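PDB 2P8T: uncharacterized protein from Pyrococcus horikoshii, which is of unknown function, although its family is tentatively assigned ATP binding and aminoacyl-tRNA ligase activity. Local coordinates for residues S85-V90 against I98-K103; G94-A99 against E170-A175. One frame throughout, in Å; residues are numbered along the deposited sequence.

Interaction 1: S85-V90 against I98-K103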
loop_
_atom_site.group_PDB
_atom_site.type_symbol
_atom_site.label_atom_id
_atom_site.label_comp_id
_atom_site.label_asym_id
_atom_site.label_seq_id
_atom_site.Cartn_x
_atom_site.Cartn_y
_atom_site.Cartn_z
ATOM N N SER A 85 7.502 -0.378 -3.042
ATOM C CA SER A 85 8.126 -1.475 -2.305
ATOM C C SER A 85 7.039 -2.439 -1.867
ATOM O O SER A 85 5.855 -2.106 -1.937
ATOM C CB SER A 85 8.870 -0.937 -1.089
ATOM O OG SER A 85 7.984 -0.270 -0.190
ATOM N N GLU A 86 7.418 -3.642 -1.444
ATOM C CA GLU A 86 6.485 -4.502 -0.713
ATOM C C GLU A 86 5.996 -3.765 0.550
ATOM O O GLU A 86 6.819 -3.336 1.342
ATOM C CB GLU A 86 7.168 -5.813 -0.293
ATOM C CG GLU A 86 7.524 -6.761 -1.449
ATOM C CD GLU A 86 6.318 -7.521 -2.014
ATOM O OE1 GLU A 86 5.195 -7.401 -1.459
ATOM O OE2 GLU A 86 6.517 -8.273 -3.010
ATOM N N PRO A 87 4.662 -3.626 0.748
ATOM C CA PRO A 87 4.182 -3.004 2.004
ATOM C C PRO A 87 4.674 -3.784 3.219
ATOM O O PRO A 87 4.664 -5.018 3.203
ATOM C CB PRO A 87 2.655 -3.082 1.879
ATOM C CG PRO A 87 2.418 -3.082 0.378
ATOM C CD PRO A 87 3.540 -3.966 -0.150
ATOM N N ILE A 88 5.139 -3.076 4.246
ATOM C CA ILE A 88 5.680 -3.753 5.423
ATOM C C ILE A 88 5.020 -3.266 6.704
ATOM O O ILE A 88 4.739 -2.087 6.853
ATOM C CB ILE A 88 7.234 -3.674 5.474
ATOM C CG1 ILE A 88 7.817 -4.523 6.616
ATOM C CG2 ILE A 88 7.709 -2.251 5.546
ATOM C CD1 ILE A 88 7.666 -5.995 6.423
ATOM N N GLY A 89 4.743 -4.203 7.600
ATOM C CA GLY A 89 4.089 -3.883 8.862
ATOM C C GLY A 89 5.069 -3.242 9.814
ATOM O O GLY A 89 6.170 -3.746 10.019
ATOM N N VAL A 90 4.653 -2.134 10.417
ATOM C CA VAL A 90 5.433 -1.454 11.435
ATOM C C VAL A 90 4.515 -1.147 12.628
ATOM O O VAL A 90 3.328 -1.486 12.620
ATOM C CB VAL A 90 6.103 -0.137 10.900
ATOM C CG1 VAL A 90 7.102 -0.428 9.780
ATOM C CG2 VAL A 90 5.043 0.875 10.418
ATOM N N ILE A 98 1.809 0.694 8.403
ATOM C CA ILE A 98 2.294 0.140 7.149
ATOM C C ILE A 98 3.213 1.180 6.489
ATOM O O ILE A 98 2.901 2.365 6.474
ATOM C CB ILE A 98 1.101 -0.205 6.202
ATOM C CG1 ILE A 98 0.361 -1.454 6.689
ATOM C CG2 ILE A 98 1.567 -0.359 4.737
ATOM C CD1 ILE A 98 1.085 -2.767 6.332
ATOM N N ALA A 99 4.352 0.726 5.982
ATOM C CA ALA A 99 5.244 1.583 5.235
ATOM C C ALA A 99 5.284 1.084 3.795
ATOM O O ALA A 99 5.366 -0.136 3.552
ATOM C CB ALA A 99 6.661 1.582 5.848
ATOM N N ILE A 100 5.163 2.030 2.866
ATOM C CA ILE A 100 5.318 1.768 1.436
ATOM C C ILE A 100 6.255 2.817 0.825
ATOM O O ILE A 100 6.035 4.026 0.950
ATOM C CB ILE A 100 3.950 1.772 0.675
ATOM C CG1 ILE A 100 2.939 0.825 1.339
ATOM C CG2 ILE A 100 4.161 1.453 -0.815
ATOM C CD1 ILE A 100 1.524 0.832 0.690
ATOM N N VAL A 101 7.294 2.346 0.145
ATOM C CA VAL A 101 8.206 3.219 -0.586
ATOM C C VAL A 101 7.577 3.461 -1.947
ATOM O O VAL A 101 7.144 2.505 -2.623
ATOM C CB VAL A 101 9.597 2.569 -0.794
ATOM C CG1 VAL A 101 10.536 3.477 -1.618
ATOM C CG2 VAL A 101 10.222 2.186 0.528
ATOM N N VAL A 102 7.518 4.728 -2.339
ATOM C CA VAL A 102 7.068 5.109 -3.685
ATOM C C VAL A 102 8.294 5.529 -4.505
ATOM O O VAL A 102 8.996 6.483 -4.162
ATOM C CB VAL A 102 6.051 6.266 -3.653
ATOM C CG1 VAL A 102 5.581 6.596 -5.059
ATOM C CG2 VAL A 102 4.862 5.910 -2.761
ATOM N N LYS A 103 8.533 4.798 -5.592
ATOM C CA LYS A 103 9.721 4.966 -6.400
ATOM C C LYS A 103 9.514 6.072 -7.397
ATOM O O LYS A 103 8.435 6.196 -7.964
ATOM C CB LYS A 103 10.081 3.638 -7.085
ATOM C CG LYS A 103 10.570 2.611 -6.074
ATOM C CD LYS A 103 10.172 1.183 -6.409
ATOM C CE LYS A 103 10.818 0.228 -5.417
ATOM N NZ LYS A 103 10.450 -1.205 -5.612
HETATM O O HOH W 1 7.539 -0.911 2.289
#

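Interaction 2: G94-A99 against E170-A175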
loop_
_atom_site.group_PDB
_atom_site.type_symbol
_atom_site.label_atom_id
_atom_site.label_comp_id
_atom_site.label_asym_id
_atom_site.label_seq_id
_atom_site.Cartn_x
_atom_site.Cartn_y
_atom_site.Cartn_z
ATOM N N GLY A 94 2.575 2.459 19.348
ATOM C CA GLY A 94 1.710 1.349 19.758
ATOM C C GLY A 94 0.534 0.978 18.859
ATOM O O GLY A 94 -0.213 0.062 19.190
ATOM N N TYR A 95 0.354 1.694 17.745
ATOM C CA TYR A 95 -0.667 1.363 16.737
ATOM C C TYR A 95 -0.065 0.585 15.564
ATOM O O TYR A 95 1.076 0.851 15.182
ATOM C CB TYR A 95 -1.302 2.645 16.191
ATOM C CG TYR A 95 -2.026 3.440 17.239
ATOM C CD1 TYR A 95 -3.315 3.085 17.637
ATOM C CD2 TYR A 95 -1.423 4.535 17.841
ATOM C CE1 TYR A 95 -3.977 3.800 18.618
ATOM C CE2 TYR A 95 -2.074 5.261 18.815
ATOM C CZ TYR A 95 -3.355 4.894 19.198
ATOM O OH TYR A 95 -4.014 5.628 20.167
ATOM N N PRO A 96 -0.834 -0.360 14.976
ATOM C CA PRO A 96 -0.322 -1.020 13.759
ATOM C C PRO A 96 -0.165 -0.031 12.615
ATOM O O PRO A 96 -1.033 0.805 12.407
ATOM C CB PRO A 96 -1.400 -2.063 13.422
ATOM C CG PRO A 96 -2.628 -1.628 14.173
ATOM C CD PRO A 96 -2.159 -0.879 15.378
ATOM N N GLY A 97 0.931 -0.155 11.871
ATOM C CA GLY A 97 1.198 0.709 10.739
ATOM C C GLY A 97 1.680 -0.039 9.509
ATOM O O GLY A 97 1.954 -1.243 9.563
ATOM N N ILE A 98 1.809 0.694 8.403
ATOM C CA ILE A 98 2.294 0.140 7.149
ATOM C C ILE A 98 3.213 1.180 6.489
ATOM O O ILE A 98 2.901 2.365 6.474
ATOM C CB ILE A 98 1.101 -0.205 6.202
ATOM C CG1 ILE A 98 0.361 -1.454 6.689
ATOM C CG2 ILE A 98 1.567 -0.359 4.737
ATOM C CD1 ILE A 98 1.085 -2.767 6.332
ATOM N N ALA A 99 4.352 0.726 5.982
ATOM C CA ALA A 99 5.244 1.583 5.235
ATOM C C ALA A 99 5.284 1.084 3.795
ATOM O O ALA A 99 5.366 -0.136 3.552
ATOM C CB ALA A 99 6.661 1.582 5.848
ATOM N N GLU A 170 -6.080 2.006 13.845
ATOM C CA GLU A 170 -6.565 1.127 14.908
ATOM C C GLU A 170 -6.372 -0.340 14.552
ATOM O O GLU A 170 -6.192 -1.179 15.439
ATOM C CB GLU A 170 -8.040 1.412 15.222
ATOM C CG GLU A 170 -8.338 2.866 15.607
ATOM C CD GLU A 170 -8.011 3.226 17.051
ATOM O OE1 GLU A 170 -7.377 2.416 17.771
ATOM O OE2 GLU A 170 -8.405 4.339 17.475
ATOM N N THR A 171 -6.398 -0.644 13.254
ATOM C CA THR A 171 -6.247 -2.020 12.776
ATOM C C THR A 171 -5.229 -2.046 11.639
ATOM O O THR A 171 -5.065 -1.040 10.955
ATOM C CB THR A 171 -7.602 -2.622 12.292
ATOM O OG1 THR A 171 -8.023 -1.991 11.083
ATOM C CG2 THR A 171 -8.710 -2.475 13.349
ATOM N N PRO A 172 -4.532 -3.187 11.450
ATOM C CA PRO A 172 -3.655 -3.334 10.293
ATOM C C PRO A 172 -4.360 -3.074 8.956
ATOM O O PRO A 172 -3.747 -2.514 8.049
ATOM C CB PRO A 172 -3.185 -4.785 10.391
ATOM C CG PRO A 172 -3.276 -5.112 11.846
ATOM C CD PRO A 172 -4.477 -4.370 12.333
ATOM N N ALA A 173 -5.631 -3.458 8.835
ATOM C CA ALA A 173 -6.352 -3.294 7.572
ATOM C C ALA A 173 -6.523 -1.825 7.225
ATOM O O ALA A 173 -6.342 -1.419 6.071
ATOM C CB ALA A 173 -7.697 -3.988 7.624
ATOM N N LYS A 174 -6.861 -1.025 8.232
ATOM C CA LYS A 174 -7.001 0.413 8.026
ATOM C C LYS A 174 -5.661 1.067 7.695
ATOM O O LYS A 174 -5.626 1.948 6.852
ATOM C CB LYS A 174 -7.637 1.100 9.226
ATOM C CG LYS A 174 -9.094 0.681 9.451
ATOM C CD LYS A 174 -9.630 1.348 10.698
ATOM C CE LYS A 174 -10.945 0.701 11.143
ATOM N NZ LYS A 174 -11.992 0.850 10.106
ATOM N N ALA A 175 -4.586 0.645 8.355
ATOM C CA ALA A 175 -3.230 1.125 7.995
ATOM C C ALA A 175 -2.886 0.768 6.544
ATOM O O ALA A 175 -2.332 1.584 5.798
ATOM C CB ALA A 175 -2.161 0.553 8.961
#

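Interaction 1: S85-V90 against I98-K103
Ser-85 and Val-101 are joined by two bonds, one of them made by a side chain standing in for a backbone carbonyl. Ser-85 N donates to Val-101 O at 2.9 Å. Val-101 N, in return, points almost straight (167°) at Ser-85 OG, 2.7 Å away. With chi1 at 61° the hydroxyl sits between the backbone N and the carbonyl carbon of its own residue, where it can reach the neighbouring strand. Having accepted from Val-101, Ser-85 OG donates to a water 2.6 Å off, and this water passes its own two hydrogens to Glu-86 O and Ala-99 O. The example illustrates how the loop leading into an edge strand can keep its polar groups satisfied: 88-92 and 95-102 form an antiparallel beta hairpin at the margin of a five-stranded sheet, and the water bridges the two segments just before regular pairing begins. There Ile-88 and Ala-99 make the hydrogen-bonded pair, each N bound to the other's O at 3.0 Å. Ala-99 O thus takes both Ile-88 N and the water, while Ile-88 O also receives a CA-H contact from Ile-98. The proline ring of Pro-87, which has no N-H to offer, lies across Ile-100, with CB 4.0 Å from Ile-100 CG1, on the side where helix 172-187 covers Ile-98 and Ile-100. On the other face Ile-88 CG2 meets Ala-99 CB at 4.0 Å. At the far end the ammonium of Lys-103 comes near Ser-85 without bonding to it, being held by Leu-81 O, Phe-84 O and a salt bridge to Asp-157; the carboxylate of Glu-86 forms a salt bridge with Arg-77.

Interaction 2: G94-A99 against E170-A175
Ala-175 sets its methyl against the strand at the tight, buried point of the contact: CB lies 3.6 Å from Pro-96 O and 3.8 Å from Gly-97 CA. The small residues let helix and strand backbones come close, Gly-97 and Ala-175 having their CA atoms 5.2 Å apart. Ile-98 extends this inner side, its CG1 resting 3.9 Å from Ala-175 CB. Ala-175 O, beside Ile-98 CB, is occupied by the hydroxyls of Thr-167 and Ser-178. The case exemplifies a helix packed on one face of a sheet, here by its first turn, which is N-capped by Thr-171: the hydroxyl accepts from Lys-174 N at 3.2 Å and is also bonded to Glu-41. The prolines form the step out to the open side. Pro-96 lays its ring against the start of helix 172-187, with CG 3.7 Å from both Thr-171 C and Pro-172 N and 3.8 Å from Pro-172 CD; the rings of Pro-96 and Pro-172 thus touch where the helix begins. On the solvent side the contact thins out. Glu-170 bends at chi2 (-80°) and runs alongside Tyr-95, bringing OE1 to the ring edge, 3.8 Å from Tyr-95 CE1, with carboxylate and ring planes nearly perpendicular (83°). The Tyr-95 hydroxyl is hydrogen-bonded to Lys-123, which makes a long, weak ion pair with Glu-170.

Overall arrangement
From the N terminus, the chain passes through the mainly helical N-terminal region before entering the five-stranded sheet at strand 88-92. Interaction 1 closes a short loop: only seven residues separate its segments, and the hairpin turn between strands 88-92 and 95-102 lies within them. Interaction 2 starts inside that hairpin, at 94-99, and closes a much longer excursion of 70 residues, through helix 110-119, strands 124-131 and 134-136, helix 149-154 and strand 163-168. The two loops consequently overlap without one containing the other. The segments overlap at Ile-98 and Ala-99, and Ile-98 touches partners in both contacts; strand 95-102 is paired with its edge neighbour in interaction 1 and packed against the first turn of helix 172-187 in interaction 2.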